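Local atomic coordinates of hypothetical protein (Nostoc punctiforme, PDB entry 2INB), a protein that belongs to the XisH family and probably works with XisF and XisI in the site-specific recombination of nitrogen-fixation genes in cyanobacteria. Residues I14-D19 and E54-E59; T103-F108 and V123-Y128; S68-F73 and L111-E116. All blocks are in the same frame, centred on the assembly; numbering follows the deposited sequence. Where two conformers were deposited one is given.

Contact 1: I14-D19 and E54-E59; sequences IALEKD and EKIAVE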
ATOM      1  N   ILE A  14      25.589  -0.392  -2.500  0.50 14.24           N
ATOM      2  CA  ILE A  14      26.776  -0.305  -3.378  0.50 14.66           C
ATOM      3  C   ILE A  14      26.484   0.618  -4.564  0.50 13.95           C
ATOM      4  O   ILE A  14      27.314   1.460  -4.923  0.50 14.33           O
ATOM      5  CB  ILE A  14      27.278  -1.723  -3.816  0.50 16.27           C
ATOM      6  CG1 ILE A  14      27.708  -2.539  -2.587  0.50 19.65           C
ATOM      7  CG2 ILE A  14      28.423  -1.598  -4.798  0.50 14.40           C
ATOM      8  CD1 ILE A  14      27.698  -4.044  -2.796  0.50 17.31           C
ATOM      9  N   ALA A  15      25.309   0.481  -5.178  1.00 14.23           N
ATOM     10  CA  ALA A  15      24.967   1.381  -6.291  1.00 13.03           C
ATOM     11  C   ALA A  15      24.990   2.840  -5.833  1.00 15.18           C
ATOM     12  O   ALA A  15      25.522   3.681  -6.537  1.00 14.57           O
ATOM     13  CB  ALA A  15      23.613   1.016  -6.911  1.00 13.40           C
ATOM     14  N   LEU A  16      24.399   3.126  -4.660  1.00 14.08           N
ATOM     15  CA  LEU A  16      24.431   4.469  -4.095  1.00 13.92           C
ATOM     16  C   LEU A  16      25.874   4.952  -3.839  1.00 13.24           C
ATOM     17  O   LEU A  16      26.261   6.065  -4.177  1.00 14.77           O
ATOM     18  CB  LEU A  16      23.609   4.498  -2.810  1.00 15.23           C
ATOM     19  CG  LEU A  16      22.092   4.556  -2.986  1.00 15.13           C
ATOM     20  CD1 LEU A  16      21.456   4.200  -1.625  1.00 15.31           C
ATOM     21  CD2 LEU A  16      21.629   5.996  -3.458  1.00 14.93           C
ATOM     22  N   GLU A  17      26.686   4.075  -3.255  1.00 12.67           N
ATOM     23  CA  GLU A  17      28.062   4.409  -2.926  1.00 14.20           C
ATOM     24  C   GLU A  17      28.866   4.732  -4.181  1.00 13.68           C
ATOM     25  O   GLU A  17      29.669   5.676  -4.198  1.00 16.25           O
ATOM     26  CB  GLU A  17      28.679   3.304  -2.084  1.00 15.60           C
ATOM     27  CG  GLU A  17      28.108   3.325  -0.698  1.00 17.67           C
ATOM     28  CD  GLU A  17      28.414   2.096   0.119  1.00 24.78           C
ATOM     29  OE1 GLU A  17      28.867   1.089  -0.417  1.00 22.99           O
ATOM     30  OE2 GLU A  17      28.194   2.172   1.344  1.00 25.51           O
ATOM     31  N   LYS A  18      28.632   3.983  -5.232  1.00 14.06           N
ATOM     32  CA  LYS A  18      29.341   4.242  -6.492  1.00 14.09           C
ATOM     33  C   LYS A  18      29.043   5.629  -7.042  1.00 16.27           C
ATOM     34  O   LYS A  18      29.875   6.202  -7.747  1.00 16.63           O
ATOM     35  CB  LYS A  18      29.000   3.219  -7.568  1.00 15.06           C
ATOM     36  CG  LYS A  18      29.570   1.857  -7.309  1.00 14.99           C
ATOM     37  CD  LYS A  18      29.109   0.857  -8.351  1.00 16.40           C
ATOM     38  CE  LYS A  18      29.748  -0.490  -8.177  1.00 17.81           C
ATOM     39  NZ  LYS A  18      29.189  -1.462  -9.190  1.00 16.23           N
ATOM     40  N   ASP A  19      27.847   6.156  -6.765  1.00 13.63           N
ATOM     41  CA  ASP A  19      27.405   7.480  -7.235  1.00 12.85           C
ATOM     42  C   ASP A  19      27.761   8.563  -6.169  1.00 14.37           C
ATOM     43  O   ASP A  19      27.265   9.680  -6.242  1.00 14.55           O
ATOM     44  CB  ASP A  19      25.897   7.489  -7.550  1.00 14.82           C
ATOM     45  CG  ASP A  19      25.560   7.044  -9.007  1.00 14.35           C
ATOM     46  OD1 ASP A  19      26.404   6.376  -9.644  1.00 15.49           O
ATOM     47  OD2 ASP A  19      24.445   7.399  -9.428  1.00 17.49           O
ATOM     48  N   GLU A  54      22.236  16.989   0.169  1.00 17.53           N
ATOM     49  CA  GLU A  54      20.966  16.436  -0.369  1.00 20.54           C
ATOM     50  C   GLU A  54      20.716  15.136   0.406  1.00 15.65           C
ATOM     51  O   GLU A  54      21.581  14.246   0.412  1.00 17.90           O
ATOM     52  CB  GLU A  54      21.114  16.148  -1.867  1.00 23.39           C
ATOM     53  CG  GLU A  54      19.821  15.636  -2.491  1.00 31.16           C
ATOM     54  CD  GLU A  54      19.829  15.368  -4.015  1.00 34.74           C
ATOM     55  OE1 GLU A  54      20.863  15.579  -4.737  1.00 35.79           O
ATOM     56  OE2 GLU A  54      18.741  14.899  -4.463  1.00 34.41           O
ATOM     57  N   LYS A  55      19.564  15.028   1.063  1.00 16.43           N
ATOM     58  CA  LYS A  55      19.219  13.876   1.873  1.00 14.61           C
ATOM     59  C   LYS A  55      18.133  13.052   1.161  1.00 15.48           C
ATOM     60  O   LYS A  55      17.116  13.622   0.660  1.00 16.22           O
ATOM     61  CB  LYS A  55      18.686  14.360   3.250  1.00 15.46           C
ATOM     62  CG  LYS A  55      19.790  15.007   4.072  1.00 18.44           C
ATOM     63  CD  LYS A  55      19.298  15.496   5.427  1.00 23.48           C
ATOM     64  CE  LYS A  55      20.493  15.946   6.281  1.00 36.84           C
ATOM     65  N   ILE A  56      18.294  11.745   1.188  1.00 14.77           N
ATOM     66  CA  ILE A  56      17.271  10.858   0.649  1.00 13.94           C
ATOM     67  C   ILE A  56      17.010   9.666   1.572  1.00 13.06           C
ATOM     68  O   ILE A  56      17.813   9.339   2.482  1.00 14.33           O
ATOM     69  CB  ILE A  56      17.659  10.299  -0.766  1.00 13.99           C
ATOM     70  CG1 ILE A  56      18.909   9.392  -0.661  1.00 15.34           C
ATOM     71  CG2 ILE A  56      17.942  11.477  -1.744  1.00 16.17           C
ATOM     72  CD1 ILE A  56      19.335   8.723  -2.028  1.00 14.39           C
ATOM     73  N   ALA A  57      15.878   9.009   1.312  1.00 14.18           N
ATOM     74  CA  ALA A  57      15.549   7.726   1.920  1.00 14.01           C
ATOM     75  C   ALA A  57      15.148   6.796   0.806  1.00 14.76           C
ATOM     76  O   ALA A  57      14.536   7.226  -0.152  1.00 14.83           O
ATOM     77  CB  ALA A  57      14.360   7.842   2.945  1.00 15.39           C
ATOM     78  N   VAL A  58      15.548   5.537   0.942  1.00 15.25           N
ATOM     79  CA  VAL A  58      15.316   4.547  -0.128  1.00 14.39           C
ATOM     80  C   VAL A  58      14.645   3.296   0.411  1.00 14.54           C
ATOM     81  O   VAL A  58      15.192   2.619   1.276  1.00 15.48           O
ATOM     82  CB  VAL A  58      16.640   4.171  -0.891  1.00 15.68           C
ATOM     83  CG1 VAL A  58      16.284   3.211  -2.073  1.00 13.94           C
ATOM     84  CG2 VAL A  58      17.355   5.446  -1.392  1.00 15.59           C
ATOM     85  N   GLU A  59      13.453   3.013  -0.133  1.00 15.43           N
ATOM     86  CA  GLU A  59      12.683   1.784   0.123  1.00 14.08           C
ATOM     87  C   GLU A  59      13.098   0.769  -0.921  1.00 14.56           C
ATOM     88  O   GLU A  59      12.782   0.946  -2.106  1.00 15.17           O
ATOM     89  CB  GLU A  59      11.179   2.137  -0.009  1.00 15.52           C
ATOM     90  CG  GLU A  59      10.282   0.949  -0.037  1.00 15.17           C
ATOM     91  CD  GLU A  59       8.832   1.288  -0.324  1.00 15.24           C
ATOM     92  OE1 GLU A  59       8.491   2.492  -0.295  1.00 18.45           O
ATOM     93  OE2 GLU A  59       8.059   0.304  -0.609  1.00 14.91           O
TER

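Contact 2: T103-F108 and V123-Y128; sequences TTYKTF and VKMLIY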
ATOM      1  N   THR A 103      15.233  -4.905 -14.450  1.00 15.14           N
ATOM      2  CA  THR A 103      14.395  -5.958 -15.108  1.00 17.37           C
ATOM      3  C   THR A 103      12.915  -5.712 -14.804  1.00 17.31           C
ATOM      4  O   THR A 103      12.058  -5.791 -15.685  1.00 18.51           O
ATOM      5  CB  THR A 103      14.806  -7.373 -14.687  1.00 20.07           C
ATOM      6  OG1 THR A 103      14.834  -7.484 -13.263  1.00 20.21           O
ATOM      7  CG2 THR A 103      16.215  -7.708 -15.230  1.00 21.03           C
ATOM      8  N   THR A 104      12.616  -5.377 -13.552  1.00 14.69           N
ATOM      9  CA  THR A 104      11.219  -5.100 -13.149  1.00 16.48           C
ATOM     10  C   THR A 104      10.711  -3.788 -13.764  1.00 14.95           C
ATOM     11  O   THR A 104       9.563  -3.692 -14.225  1.00 16.82           O
ATOM     12  CB  THR A 104      11.150  -4.990 -11.623  1.00 16.97           C
ATOM     13  OG1 THR A 104      11.755  -6.138 -11.044  1.00 21.79           O
ATOM     14  CG2 THR A 104       9.699  -4.789 -11.106  1.00 18.97           C
ATOM     15  N   TYR A 105      11.588  -2.796 -13.811  1.00 14.55           N
ATOM     16  CA  TYR A 105      11.241  -1.505 -14.385  1.00 15.81           C
ATOM     17  C   TYR A 105      10.852  -1.690 -15.863  1.00 17.26           C
ATOM     18  O   TYR A 105       9.879  -1.108 -16.340  1.00 18.07           O
ATOM     19  CB  TYR A 105      12.406  -0.522 -14.287  1.00 16.95           C
ATOM     20  CG  TYR A 105      12.100   0.811 -14.925  1.00 16.88           C
ATOM     21  CD1 TYR A 105      11.155   1.662 -14.352  1.00 20.14           C
ATOM     22  CD2 TYR A 105      12.749   1.215 -16.083  1.00 24.05           C
ATOM     23  CE1 TYR A 105      10.843   2.874 -14.935  1.00 25.95           C
ATOM     24  CE2 TYR A 105      12.436   2.444 -16.678  1.00 23.57           C
ATOM     25  CZ  TYR A 105      11.486   3.245 -16.085  1.00 23.90           C
ATOM     26  OH  TYR A 105      11.163   4.444 -16.683  1.00 37.27           O
ATOM     27  N   LYS A 106      11.612  -2.493 -16.574  1.00 16.41           N
ATOM     28  CA  LYS A 106      11.413  -2.631 -18.014  1.00 19.34           C
ATOM     29  C   LYS A 106      10.237  -3.533 -18.362  1.00 20.42           C
ATOM     30  O   LYS A 106       9.835  -3.607 -19.543  1.00 22.75           O
ATOM     31  CB  LYS A 106      12.660  -3.203 -18.682  1.00 19.60           C
ATOM     32  CG  LYS A 106      13.835  -2.247 -18.723  1.00 22.79           C
ATOM     33  CD  LYS A 106      15.092  -2.944 -19.327  1.00 25.59           C
ATOM     34  CE  LYS A 106      14.957  -3.186 -20.831  1.00 34.35           C
ATOM     35  N   THR A 107       9.729  -4.292 -17.385  1.00 17.80           N
ATOM     36  CA  THR A 107       8.626  -5.235 -17.646  1.00 18.43           C
ATOM     37  C   THR A 107       7.375  -4.777 -16.922  1.00 17.31           C
ATOM     38  O   THR A 107       6.544  -4.063 -17.496  1.00 15.44           O
ATOM     39  CB  THR A 107       9.013  -6.676 -17.219  1.00 18.03           C
ATOM     40  OG1 THR A 107       9.465  -6.692 -15.862  1.00 18.50           O
ATOM     41  CG2 THR A 107      10.147  -7.226 -18.135  1.00 20.27           C
ATOM     42  N   PHE A 108       7.272  -5.100 -15.623  1.00 17.34           N
ATOM     43  CA  PHE A 108       6.078  -4.727 -14.831  1.00 16.01           C
ATOM     44  C   PHE A 108       5.733  -3.238 -14.890  1.00 15.19           C
ATOM     45  O   PHE A 108       4.582  -2.872 -15.135  1.00 16.51           O
ATOM     46  CB  PHE A 108       6.259  -5.161 -13.375  1.00 16.23           C
ATOM     47  CG  PHE A 108       5.104  -4.822 -12.473  1.00 14.70           C
ATOM     48  CD1 PHE A 108       3.910  -5.541 -12.582  1.00 15.99           C
ATOM     49  CD2 PHE A 108       5.204  -3.861 -11.494  1.00 17.19           C
ATOM     50  CE1 PHE A 108       2.860  -5.279 -11.756  1.00 16.84           C
ATOM     51  CE2 PHE A 108       4.130  -3.590 -10.681  1.00 17.43           C
ATOM     52  CZ  PHE A 108       2.948  -4.321 -10.835  1.00 15.11           C
ATOM     53  N   VAL A 123       5.006   8.689  -7.090  1.00 13.67           N
ATOM     54  CA  VAL A 123       6.050   7.806  -6.551  1.00 13.06           C
ATOM     55  C   VAL A 123       7.351   8.100  -7.315  1.00 16.32           C
ATOM     56  O   VAL A 123       7.410   8.039  -8.549  1.00 19.51           O
ATOM     57  CB  VAL A 123       5.642   6.326  -6.688  1.00 14.67           C
ATOM     58  CG1 VAL A 123       6.757   5.390  -6.147  1.00 14.23           C
ATOM     59  CG2 VAL A 123       4.302   6.027  -5.996  1.00 15.19           C
ATOM     60  N   LYS A 124       8.364   8.420  -6.546  1.00 13.11           N
ATOM     61  CA  LYS A 124       9.709   8.636  -7.049  1.00 13.10           C
ATOM     62  C   LYS A 124      10.442   7.302  -6.999  1.00 13.72           C
ATOM     63  O   LYS A 124      10.262   6.544  -6.025  1.00 15.54           O
ATOM     64  CB  LYS A 124      10.399   9.688  -6.187  1.00 15.71           C
ATOM     65  CG  LYS A 124       9.717  11.037  -6.160  1.00 15.58           C
ATOM     66  CD  LYS A 124      10.526  12.031  -5.337  1.00 16.63           C
ATOM     67  CE  LYS A 124       9.782  13.297  -5.089  1.00 17.71           C
ATOM     68  NZ  LYS A 124       9.488  14.040  -6.328  1.00 21.04           N
HETATM   69  N   MSE A 125      11.268   7.017  -8.001  0.50 13.97           N
HETATM   70  CA  MSE A 125      11.917   5.704  -8.045  0.50 13.30           C
HETATM   71  C   MSE A 125      13.430   5.790  -8.293  0.50 13.96           C
HETATM   72  O   MSE A 125      13.938   6.751  -8.881  0.50 13.54           O
HETATM   73  CB  MSE A 125      11.250   4.801  -9.084  0.50 15.55           C
HETATM   74  CG  MSE A 125       9.808   4.480  -8.737  0.50 11.00           C
HETATM   75 SE   MSE A 125       8.963   3.369 -10.128  0.37 22.46          SE
HETATM   76  CE  MSE A 125       8.996   4.792 -11.474  0.50 17.06           C
ATOM     77  N   LEU A 126      14.126   4.785  -7.790  0.50 14.37           N
ATOM     78  CA  LEU A 126      15.538   4.574  -8.053  0.50 15.06           C
ATOM     79  C   LEU A 126      15.616   3.270  -8.839  0.50 14.89           C
ATOM     80  O   LEU A 126      15.288   2.217  -8.301  0.50 15.30           O
ATOM     81  CB  LEU A 126      16.294   4.521  -6.737  0.50 17.41           C
ATOM     82  CG  LEU A 126      17.812   4.345  -6.787  0.50 17.18           C
ATOM     83  CD1 LEU A 126      18.409   5.447  -7.676  0.50 24.81           C
ATOM     84  CD2 LEU A 126      18.405   4.342  -5.382  0.50 15.35           C
ATOM     85  N   ILE A 127      15.980   3.345 -10.118  1.00 13.64           N
ATOM     86  CA  ILE A 127      16.094   2.143 -10.906  1.00 15.23           C
ATOM     87  C   ILE A 127      17.547   1.684 -10.876  1.00 16.13           C
ATOM     88  O   ILE A 127      18.453   2.432 -11.303  1.00 14.71           O
ATOM     89  CB  ILE A 127      15.650   2.344 -12.344  1.00 16.34           C
ATOM     90  CG1 ILE A 127      14.291   3.071 -12.396  1.00 16.18           C
ATOM     91  CG2 ILE A 127      15.596   0.983 -13.053  1.00 17.21           C
ATOM     92  CD1 ILE A 127      13.197   2.420 -11.582  1.00 15.86           C
ATOM     93  N   TYR A 128      17.761   0.460 -10.391  1.00 14.04           N
ATOM     94  CA  TYR A 128      19.135  -0.079 -10.219  1.00 14.00           C
ATOM     95  C   TYR A 128      19.330  -1.354 -11.034  1.00 15.72           C
ATOM     96  O   TYR A 128      18.428  -2.172 -11.161  1.00 15.24           O
ATOM     97  CB  TYR A 128      19.474  -0.335  -8.759  1.00 15.74           C
ATOM     98  CG  TYR A 128      18.638  -1.380  -8.012  1.00 15.09           C
ATOM     99  CD1 TYR A 128      17.410  -1.028  -7.418  1.00 16.34           C
ATOM    100  CD2 TYR A 128      19.092  -2.688  -7.794  1.00 16.38           C
ATOM    101  CE1 TYR A 128      16.661  -1.960  -6.726  1.00 14.75           C
ATOM    102  CE2 TYR A 128      18.342  -3.606  -7.083  1.00 17.26           C
ATOM    103  CZ  TYR A 128      17.147  -3.260  -6.542  1.00 17.10           C
ATOM    104  OH  TYR A 128      16.472  -4.207  -5.814  1.00 17.31           O
TER

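Contact 3: S68-F73 and L111-E116; sequences SAISEF and LDFPKE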
ATOM      1  N   SER A  68       3.248 -12.726  -7.032  1.00 34.91           N
ATOM      2  CA  SER A  68       3.338 -11.936  -8.205  1.00 29.98           C
ATOM      3  C   SER A  68       3.946 -10.563  -7.950  1.00 27.25           C
ATOM      4  O   SER A  68       3.959 -10.073  -6.795  1.00 23.28           O
ATOM      5  CB  SER A  68       1.895 -11.732  -8.614  1.00 28.73           C
ATOM      6  OG  SER A  68       1.204 -11.245  -7.476  1.00 26.23           O
ATOM      7  N   ALA A  69       4.368  -9.927  -9.043  1.00 22.86           N
ATOM      8  CA  ALA A  69       4.711  -8.529  -9.018  1.00 20.57           C
ATOM      9  C   ALA A  69       3.559  -7.666  -8.491  1.00 17.39           C
ATOM     10  O   ALA A  69       3.798  -6.732  -7.734  1.00 19.32           O
ATOM     11  CB  ALA A  69       5.142  -8.027 -10.400  1.00 22.21           C
ATOM     12  N   ILE A  70       2.328  -7.941  -8.902  1.00 18.00           N
ATOM     13  CA  ILE A  70       1.230  -7.060  -8.453  1.00 17.33           C
ATOM     14  C   ILE A  70       1.049  -7.111  -6.933  1.00 18.69           C
ATOM     15  O   ILE A  70       0.821  -6.094  -6.268  1.00 19.06           O
ATOM     16  CB  ILE A  70      -0.082  -7.349  -9.216  1.00 20.45           C
ATOM     17  CG1 ILE A  70      -1.160  -6.343  -8.831  1.00 22.31           C
ATOM     18  CG2 ILE A  70      -0.580  -8.804  -8.979  1.00 21.27           C
ATOM     19  CD1 ILE A  70      -0.764  -4.846  -9.055  1.00 19.47           C
ATOM     20  N   SER A  71       1.168  -8.315  -6.367  0.50 18.36           N
ATOM     21  CA  SER A  71       1.040  -8.447  -4.919  0.50 17.21           C
ATOM     22  C   SER A  71       2.124  -7.663  -4.226  0.50 15.38           C
ATOM     23  O   SER A  71       1.867  -6.945  -3.244  0.50 16.83           O
ATOM     24  CB  SER A  71       1.133  -9.906  -4.459  0.50 17.35           C
ATOM     25  OG  SER A  71       0.963  -9.963  -3.050  0.50 20.94           O
ATOM     26  N   GLU A  72       3.354  -7.769  -4.724  0.50 15.25           N
ATOM     27  CA  GLU A  72       4.412  -7.005  -4.086  0.50 14.65           C
ATOM     28  C   GLU A  72       4.134  -5.530  -4.269  0.50 15.10           C
ATOM     29  O   GLU A  72       4.351  -4.742  -3.333  0.50 14.77           O
ATOM     30  CB  GLU A  72       5.823  -7.347  -4.589  0.50 14.14           C
ATOM     31  CG  GLU A  72       6.905  -6.509  -3.953  0.50 16.89           C
ATOM     32  CD  GLU A  72       6.800  -6.459  -2.426  0.50 19.92           C
ATOM     33  OE1 GLU A  72       6.444  -7.491  -1.808  0.50 19.62           O
ATOM     34  OE2 GLU A  72       7.061  -5.400  -1.841  0.50 18.16           O
ATOM     35  N   PHE A  73       3.630  -5.143  -5.448  1.00 14.99           N
ATOM     36  CA  PHE A  73       3.406  -3.721  -5.726  1.00 14.86           C
ATOM     37  C   PHE A  73       2.420  -3.137  -4.711  1.00 12.91           C
ATOM     38  O   PHE A  73       2.586  -2.004  -4.263  1.00 15.66           O
ATOM     39  CB  PHE A  73       2.940  -3.482  -7.153  1.00 15.38           C
ATOM     40  CG  PHE A  73       2.725  -2.032  -7.480  1.00 16.18           C
ATOM     41  CD1 PHE A  73       3.735  -1.097  -7.326  1.00 18.61           C
ATOM     42  CD2 PHE A  73       1.496  -1.623  -7.985  1.00 18.88           C
ATOM     43  CE1 PHE A  73       3.475   0.251  -7.656  1.00 18.33           C
ATOM     44  CE2 PHE A  73       1.253  -0.274  -8.314  1.00 17.05           C
ATOM     45  CZ  PHE A  73       2.259   0.626  -8.177  1.00 14.86           C
ATOM     46  N   LEU A 111       3.876  -1.817 -17.921  1.00 17.65           N
ATOM     47  CA  LEU A 111       2.445  -2.094 -18.051  1.00 17.13           C
ATOM     48  C   LEU A 111       1.648  -0.831 -17.696  1.00 14.61           C
ATOM     49  O   LEU A 111       2.058  -0.037 -16.860  1.00 14.48           O
ATOM     50  CB  LEU A 111       2.008  -3.273 -17.171  1.00 16.44           C
ATOM     51  CG  LEU A 111       2.699  -4.617 -17.526  1.00 17.79           C
ATOM     52  CD1 LEU A 111       2.307  -5.671 -16.501  1.00 17.60           C
ATOM     53  CD2 LEU A 111       2.346  -5.099 -18.948  1.00 20.60           C
ATOM     54  N   ASP A 112       0.511  -0.653 -18.344  1.00 14.09           N
ATOM     55  CA  ASP A 112      -0.243   0.580 -18.199  1.00 14.73           C
ATOM     56  C   ASP A 112      -0.680   0.801 -16.723  1.00 14.46           C
ATOM     57  O   ASP A 112      -0.611   1.919 -16.208  1.00 14.99           O
ATOM     58  CB  ASP A 112      -1.464   0.590 -19.103  1.00 15.77           C
ATOM     59  CG  ASP A 112      -1.163   0.845 -20.576  1.00 22.75           C
ATOM     60  OD1 ASP A 112      -0.034   1.203 -20.923  1.00 22.85           O
ATOM     61  OD2 ASP A 112      -2.146   0.711 -21.355  1.00 26.69           O
ATOM     62  N   PHE A 113      -1.128  -0.257 -16.033  1.00 14.71           N
ATOM     63  CA  PHE A 113      -1.697  -0.058 -14.706  1.00 14.99           C
ATOM     64  C   PHE A 113      -0.661   0.443 -13.683  1.00 14.61           C
ATOM     65  O   PHE A 113      -0.832   1.499 -13.047  1.00 13.53           O
ATOM     66  CB  PHE A 113      -2.424  -1.306 -14.212  1.00 14.06           C
ATOM     67  CG  PHE A 113      -3.009  -1.141 -12.853  1.00 13.66           C
ATOM     68  CD1 PHE A 113      -4.144  -0.399 -12.688  1.00 13.94           C
ATOM     69  CD2 PHE A 113      -2.390  -1.667 -11.752  1.00 16.93           C
ATOM     70  CE1 PHE A 113      -4.657  -0.180 -11.391  1.00 18.12           C
ATOM     71  CE2 PHE A 113      -2.902  -1.463 -10.484  1.00 13.37           C
ATOM     72  CZ  PHE A 113      -4.050  -0.769 -10.299  1.00 13.93           C
ATOM     73  N   PRO A 114       0.465  -0.296 -13.506  1.00 13.93           N
ATOM     74  CA  PRO A 114       1.462   0.209 -12.551  1.00 13.41           C
ATOM     75  C   PRO A 114       2.000   1.586 -12.953  1.00 13.31           C
ATOM     76  O   PRO A 114       2.245   2.433 -12.092  1.00 14.21           O
ATOM     77  CB  PRO A 114       2.580  -0.835 -12.595  1.00 18.10           C
ATOM     78  CG  PRO A 114       2.046  -1.976 -13.289  1.00 19.97           C
ATOM     79  CD  PRO A 114       0.849  -1.612 -14.044  1.00 15.57           C
ATOM     80  N   LYS A 115       2.218   1.818 -14.237  1.00 14.42           N
ATOM     81  CA  LYS A 115       2.704   3.127 -14.676  1.00 14.93           C
ATOM     82  C   LYS A 115       1.735   4.227 -14.209  1.00 13.22           C
ATOM     83  O   LYS A 115       2.147   5.292 -13.666  1.00 15.60           O
ATOM     84  CB  LYS A 115       2.831   3.099 -16.211  1.00 16.05           C
ATOM     85  CG  LYS A 115       3.263   4.359 -16.810  1.00 20.39           C
ATOM     86  CD  LYS A 115       3.559   4.185 -18.329  1.00 22.24           C
ATOM     87  CE  LYS A 115       4.717   3.284 -18.609  1.00 31.91           C
ATOM     88  N   GLU A 116       0.449   3.960 -14.387  1.00 13.84           N
ATOM     89  CA  GLU A 116      -0.603   4.926 -13.975  1.00 14.32           C
ATOM     90  C   GLU A 116      -0.596   5.150 -12.473  1.00 14.16           C
ATOM     91  O   GLU A 116      -0.676   6.288 -11.973  1.00 14.22           O
ATOM     92  CB  GLU A 116      -2.029   4.513 -14.435  1.00 13.29           C
ATOM     93  CG  GLU A 116      -3.127   5.422 -14.033  1.00 12.92           C
ATOM     94  CD  GLU A 116      -3.047   6.869 -14.497  1.00 16.36           C
ATOM     95  OE1 GLU A 116      -2.275   7.157 -15.415  1.00 17.43           O
ATOM     96  OE2 GLU A 116      -3.797   7.665 -13.867  1.00 15.76           O
TER

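Contact 1: I14-D19 and E54-E59
Leu16 drops from helix 7-18 onto Ile56 and Val58 of strand 54-60. Its forked tip does all the touching from the helix side. One methyl, Leu16 CD2, meets Ile56 CD1 at 3.8 Å. The other, Leu16 CD1, lies 4.3 Å from Val58 CG2. The fork thus spans two residues of the strand, each branch with its own partner.

The torsions explain the reach. Leu16 carries CG beside its backbone N and anti to the carbonyl carbon (chi1 -78°), which sends the branch point away from the helix and down to the sheet. Ile56 holds CG1 between its backbone N and carbonyl carbon (chi1 65°). From there the chain runs on extended, with chi2 at 177°, and carries CD1 outward to the leucine. The side chains of Leu16 and Ile56 slide past each other in opposite directions, so they meet by their terminal methyls and not along their lengths. The backbones stay well apart, with 9.9 Å between Leu16 CA and Val58 CA. The two segments bury 89 Å² between them, and the interaction is wholly apolar.

Trp21 touches both Leu16 and Ile56, while Ile56 also packs on Tyr97 and Trp138, and Val58 on Ala99. The strand alternates: Ile56 and Val58 point to helix 7-18, while Ala57 and Glu59 touch helix 69-88. Glu59 probably corresponds to the acidic residue of the E-x-K signature in PD-(D/E)XK proteins, the clan to which XisH belongs. Strand 54-60 lies in the mixed sheet between strand 47-51, antiparallel to it, and strand 94-101, parallel to it, with helix 7-18 packed on one of its faces.

Contact 2: T103-F108 and V123-Y128
Tyr105 of helix 102-106 lays its ring against Ile127 of strand 125-129. Its CG stands opposite the backbone N (chi1 178°), and this swings the ring from the helix to the strand. The contact starts at the root of the side chain, where Tyr105 CB is 3.7 Å from Ile127 CG2. One atom further on, Tyr105 CG is near both branches of the isoleucine: Ile127 CD1 is 3.9 Å away, and CG2 is only slightly farther. Of the next two ring carbons, Tyr105 CD1 makes the closest approach, 3.5 Å to Ile127 CD1, and Tyr105 CD2 reaches CG2 of the same residue. Further out, Tyr105 CE1 is 4.1 Å from Ile127 CD1. It also comes near the methyl CE of selenomethionine Met125, but that residue has two conformers and the contact is less certain.

The ring face takes a CH-pi contact. Ile127 CG1 lies 4.1 Å from the centroid of the Tyr105 ring, 18° off the ring normal, and shifted toward the rim. The two side chains cross at about a right angle. With only a methyl at Tyr105, as in an alanine, Ile127 is likely to lose the ring over its CG1 and CD1, opening a gap.

Strands 94-101 and 125-129 are parallel neighbours joined by a beta-alpha-beta crossover, and helix 102-106 opens the connection. Ile139 of strand 134-139, outermost in this chain's sheet, also touches Tyr105. Inside the helical segment, Thr107 OG1 donates to Thr103 O at 2.8 Å, near the helix end. Between the two segments the contact is apolar and CH-pi, with no polar bond, so it rests on the fit of the ring to the branched side chain.

Contact 3: S68-F73 and L111-E116
Ile70 and Phe73 of helix 69-88 meet Phe113 and Pro114 of helix 112-120. The two pairs are separate. Ile70 CD1 touches Phe113 CE2 at 4.2 Å, and Phe73 CE2 lies 4.3 Å from Pro114 CA. In the first pair a methyl tip meets a ring. In the second a ring meets the backbone carbon of the proline. Ile70 gets there by a bend: CG1 stands anti to the backbone N, and chi2 of 56° then turns CD1 toward the phenylalanine. At the proline the helices come near enough for Phe73 CA and Pro114 CA to be 8.1 Å apart. The two segments bury 135 Å² between them.

Both segments are helix starts, so this is packing of one N-terminal turn on another. Ser68 is the N-cap of helix 69-88: its OG accepts from Ser71 N at 3.1 Å, with an N-H...O angle of 155°. Leu111 is the N-cap of helix 112-120. Pro114 falls in the first turn, where its missing N-H costs no helical bond. Lys115 N is the first to close the turn, bonding Leu111 O at 3.2 Å.

One step out, Phe73 also packs on Met117 and Ile118, the next turn of helix 112-120. In the conformer given, Glu72, on another side of its helix, makes a tentative salt bridge to Lys61, which probably corresponds to the lysine of the E-x-K signature in this PD-(D/E)XK clan. A second subunit borders the contact: its Val35 packs on Ile70, its Val32 on Phe113 and its Asn82 on Phe73, and Phe113 also makes backbone hydrogen bonds to that neighbouring subunit.

How the contacts relate
Contact 1 closes along the chain before contacts 2 and 3 open, and the segments of contacts 2 and 3 alternate. Contacts 1 and 2 reach the same mixed sheet, with centres about 15 Å apart. They touch at Leu126: in the conformer given, Leu126 CD2 is 4.1 Å from Leu16 CD2. Contacts 2 and 3 are closer, about 11 Å between centres. Phe108 joins them, packing on Ala69, Phe73 and Pro114. Contacts 1 and 3 do not touch; their centres are about 24 Å apart, on opposite sides of the chain's centre. Contact 3 lies next to the second subunit, while contact 1 is in the core by helix 7-18.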